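70 kDa peptidylprolyl isomerase, putative (Plasmodium falciparum, PDB 2FBN) is a putative FK506-binding peptidylprolyl isomerase whose C-terminal tetratricopeptide repeat domain probably docks the C-terminal pentapeptide of Hsp90. Local coordinates at residues A[39-44]-A[58-63]. Sequence-based numbering, arbitrary orientation.
Sequences FDIKEE and IVKYKE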
ATOM      1  N   PHE A  39       5.087 -16.935   7.214  1.00 22.57           N
ATOM      2  CA  PHE A  39       6.072 -16.964   8.303  1.00 24.01           C
ATOM      3  C   PHE A  39       7.474 -17.263   7.737  1.00 23.55           C
ATOM      4  O   PHE A  39       8.438 -16.566   8.046  1.00 23.28           O
ATOM      5  CB  PHE A  39       5.681 -17.990   9.366  1.00 25.20           C
ATOM      6  CG  PHE A  39       6.676 -18.095  10.490  1.00 26.23           C
ATOM      7  CD1 PHE A  39       6.617 -17.225  11.568  1.00 28.44           C
ATOM      8  CD2 PHE A  39       7.674 -19.061  10.460  1.00 29.25           C
ATOM      9  CE1 PHE A  39       7.543 -17.316  12.617  1.00 29.85           C
ATOM     10  CE2 PHE A  39       8.614 -19.156  11.499  1.00 29.77           C
ATOM     11  CZ  PHE A  39       8.548 -18.282  12.565  1.00 28.59           C
ATOM     12  N   ASP A  40       7.564 -18.278   6.881  1.00 24.62           N
ATOM     13  CA  ASP A  40       8.843 -18.716   6.324  1.00 24.57           C
ATOM     14  C   ASP A  40       9.492 -17.626   5.478  1.00 24.26           C
ATOM     15  O   ASP A  40      10.709 -17.377   5.568  1.00 23.76           O
ATOM     16  CB  ASP A  40       8.649 -19.967   5.475  1.00 25.51           C
ATOM     17  CG  ASP A  40       8.379 -21.214   6.307  1.00 27.40           C
ATOM     18  OD1 ASP A  40       8.629 -21.204   7.540  1.00 30.85           O
ATOM     19  OD2 ASP A  40       7.906 -22.199   5.700  1.00 30.26           O
ATOM     20  N   ILE A  41       8.675 -16.968   4.655  1.00 22.51           N
ATOM     21  CA  ILE A  41       9.167 -15.899   3.792  1.00 22.06           C
ATOM     22  C   ILE A  41       9.609 -14.682   4.635  1.00 21.23           C
ATOM     23  O   ILE A  41      10.635 -14.055   4.332  1.00 21.01           O
ATOM     24  CB  ILE A  41       8.129 -15.546   2.695  1.00 21.30           C
ATOM     25  CG1 ILE A  41       7.978 -16.759   1.752  1.00 23.42           C
ATOM     26  CG2 ILE A  41       8.558 -14.300   1.906  1.00 21.65           C
ATOM     27  CD1 ILE A  41       6.710 -16.769   0.935  1.00 26.38           C
ATOM     28  N   LYS A  42       8.859 -14.385   5.698  1.00 21.54           N
ATOM     29  CA  LYS A  42       9.249 -13.342   6.647  1.00 21.68           C
ATOM     30  C   LYS A  42      10.653 -13.646   7.203  1.00 22.52           C
ATOM     31  O   LYS A  42      11.501 -12.762   7.260  1.00 22.81           O
ATOM     32  CB  LYS A  42       8.229 -13.205   7.786  1.00 21.90           C
ATOM     33  CG  LYS A  42       8.590 -12.111   8.803  1.00 23.40           C
ATOM     34  CD  LYS A  42       8.040 -12.403  10.197  1.00 28.98           C
ATOM     35  CE  LYS A  42       8.443 -13.774  10.718  1.00 31.06           C
ATOM     36  NZ  LYS A  42       8.750 -13.756  12.175  1.00 33.02           N
ATOM     37  N   GLU A  43      10.895 -14.898   7.585  1.00 23.45           N
ATOM     38  CA  GLU A  43      12.218 -15.270   8.103  1.00 24.16           C
ATOM     39  C   GLU A  43      13.321 -15.054   7.053  1.00 23.69           C
ATOM     40  O   GLU A  43      14.412 -14.594   7.380  1.00 23.99           O
ATOM     41  CB  GLU A  43      12.228 -16.703   8.652  1.00 24.39           C
ATOM     42  CG  GLU A  43      11.248 -16.942   9.800  1.00 29.02           C
ATOM     43  CD  GLU A  43      11.689 -16.350  11.120  1.00 35.84           C
ATOM     44  OE1 GLU A  43      11.443 -15.141  11.338  1.00 37.73           O
ATOM     45  OE2 GLU A  43      12.262 -17.100  11.958  1.00 38.63           O
ATOM     46  N   GLU A  44      13.031 -15.352   5.791  1.00 23.85           N
ATOM     47  CA  GLU A  44      13.967 -15.057   4.703  1.00 24.33           C
ATOM     48  C   GLU A  44      14.283 -13.563   4.610  1.00 24.18           C
ATOM     49  O   GLU A  44      15.432 -13.169   4.357  1.00 23.51           O
ATOM     50  CB  GLU A  44      13.406 -15.509   3.362  1.00 24.59           C
ATOM     51  CG  GLU A  44      13.272 -17.018   3.197  1.00 27.93           C
ATOM     52  CD  GLU A  44      12.714 -17.375   1.841  1.00 32.10           C
ATOM     53  OE1 GLU A  44      13.318 -16.981   0.817  1.00 35.80           O
ATOM     54  OE2 GLU A  44      11.673 -18.055   1.795  1.00 36.82           O
ATOM     55  N   ILE A  58      13.096  -6.217   1.639  1.00 18.13           N
ATOM     56  CA  ILE A  58      11.813  -5.576   1.301  1.00 18.24           C
ATOM     57  C   ILE A  58      10.948  -6.499   0.432  1.00 18.58           C
ATOM     58  O   ILE A  58       9.762  -6.712   0.727  1.00 18.68           O
ATOM     59  CB  ILE A  58      12.038  -4.219   0.613  1.00 17.85           C
ATOM     60  CG1 ILE A  58      12.585  -3.209   1.640  1.00 19.15           C
ATOM     61  CG2 ILE A  58      10.745  -3.735  -0.045  1.00 17.87           C
ATOM     62  CD1 ILE A  58      13.177  -1.942   1.025  1.00 19.85           C
ATOM     63  N   VAL A  59      11.546  -7.055  -0.624  1.00 18.87           N
ATOM     64  CA  VAL A  59      10.823  -7.987  -1.496  1.00 19.41           C
ATOM     65  C   VAL A  59      10.197  -9.133  -0.688  1.00 19.63           C
ATOM     66  O   VAL A  59       8.994  -9.422  -0.835  1.00 19.19           O
ATOM     67  CB  VAL A  59      11.744  -8.501  -2.634  1.00 19.77           C
ATOM     68  CG1 VAL A  59      11.053  -9.594  -3.427  1.00 21.37           C
ATOM     69  CG2 VAL A  59      12.179  -7.316  -3.556  1.00 21.27           C
ATOM     70  N   LYS A  60      10.982  -9.739   0.205  1.00 18.81           N
ATOM     71  CA  LYS A  60      10.501 -10.887   1.000  1.00 18.86           C
ATOM     72  C   LYS A  60       9.369 -10.503   1.942  1.00 18.14           C
ATOM     73  O   LYS A  60       8.345 -11.200   2.011  1.00 17.69           O
ATOM     74  CB  LYS A  60      11.631 -11.565   1.778  1.00 20.02           C
ATOM     75  CG  LYS A  60      12.702 -12.187   0.875  1.00 21.56           C
ATOM     76  CD  LYS A  60      12.169 -13.398   0.115  1.00 25.69           C
ATOM     77  CE  LYS A  60      13.293 -14.045  -0.679  1.00 29.55           C
ATOM     78  NZ  LYS A  60      12.800 -15.171  -1.499  1.00 31.83           N
ATOM     79  N   TYR A  61       9.539  -9.392   2.660  1.00 17.50           N
ATOM     80  CA  TYR A  61       8.460  -8.952   3.553  1.00 17.42           C
ATOM     81  C   TYR A  61       7.163  -8.704   2.785  1.00 16.79           C
ATOM     82  O   TYR A  61       6.092  -9.061   3.254  1.00 17.40           O
ATOM     83  CB  TYR A  61       8.845  -7.715   4.345  1.00 17.36           C
ATOM     84  CG  TYR A  61       9.994  -7.933   5.306  1.00 18.17           C
ATOM     85  CD1 TYR A  61      10.012  -9.028   6.186  1.00 17.01           C
ATOM     86  CD2 TYR A  61      11.037  -7.013   5.366  1.00 17.16           C
ATOM     87  CE1 TYR A  61      11.080  -9.205   7.093  1.00 19.22           C
ATOM     88  CE2 TYR A  61      12.100  -7.175   6.246  1.00 18.02           C
ATOM     89  CZ  TYR A  61      12.119  -8.269   7.114  1.00 18.32           C
ATOM     90  OH  TYR A  61      13.197  -8.408   7.980  1.00 20.61           O
ATOM     91  N   LYS A  62       7.274  -8.096   1.610  1.00 17.25           N
ATOM     92  CA  LYS A  62       6.084  -7.859   0.782  1.00 17.75           C
ATOM     93  C   LYS A  62       5.442  -9.167   0.301  1.00 18.08           C
ATOM     94  O   LYS A  62       4.218  -9.324   0.327  1.00 17.96           O
ATOM     95  CB  LYS A  62       6.422  -6.944  -0.382  1.00 18.07           C
ATOM     96  CG  LYS A  62       6.591  -5.507   0.077  1.00 20.54           C
ATOM     97  CD  LYS A  62       6.740  -4.554  -1.072  1.00 25.69           C
ATOM     98  CE  LYS A  62       6.387  -3.162  -0.567  1.00 27.78           C
ATOM     99  NZ  LYS A  62       6.297  -2.170  -1.667  1.00 27.40           N
ATOM    100  N   GLU A  63       6.272 -10.100  -0.160  1.00 18.93           N
ATOM    101  CA  GLU A  63       5.779 -11.442  -0.511  1.00 20.63           C
ATOM    102  C   GLU A  63       5.039 -12.124   0.656  1.00 19.91           C
ATOM    103  O   GLU A  63       3.976 -12.724   0.465  1.00 20.77           O
ATOM    104  CB  GLU A  63       6.950 -12.313  -0.964  1.00 20.66           C
ATOM    105  CG  GLU A  63       7.484 -11.946  -2.343  1.00 23.26           C
ATOM    106  CD  GLU A  63       8.701 -12.783  -2.762  1.00 24.42           C
ATOM    107  OE1 GLU A  63       9.201 -13.581  -1.941  1.00 29.67           O
ATOM    108  OE2 GLU A  63       9.139 -12.628  -3.925  1.00 31.54           O
TER
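Lys-60 and Glu-44 form a salt bridge: NZ of Lys-60 donates to OE1 of Glu-44 over 3.0 Å, reaching the oxygen from above the carboxylate plane, 37° out of it. A bend at chi2 (-69°) followed by an extended end carries the lysine slantwise across the glutamate, with Lys-60 CE 3.3 Å from Glu-44 OE1. A long salt bridge to OE1 of Glu-63, 4.0 Å from NZ of Lys-60, completes the network; the ammonium would thus moderate the repulsion between the two acids. Helices 31-50 and 54-66 form an antiparallel hairpin of the kind from which tetratricopeptide repeat domains are built, and the axes of segments 39-44 and 58-63 approach to 7.8 Å, 167° apart in direction. Between them, CG2 of Ile-41 is pressed against the backbone O of Lys-60 at 3.1 Å, a tight fit, and also meets CB of Glu-63 at 3.8 Å. On another side of the interface, the backbone O of Lys-42 meets the ring of buried Tyr-61 obliquely, 3.6 Å from its CE1, and CG of Lys-42 lies more loosely against the same CE1. The Tyr-61 hydroxyl is hydrogen-bonded to OD1 of Asn-46, while Asn-93 and Leu-94 of helix 77-100 pack against the tyrosine side chain.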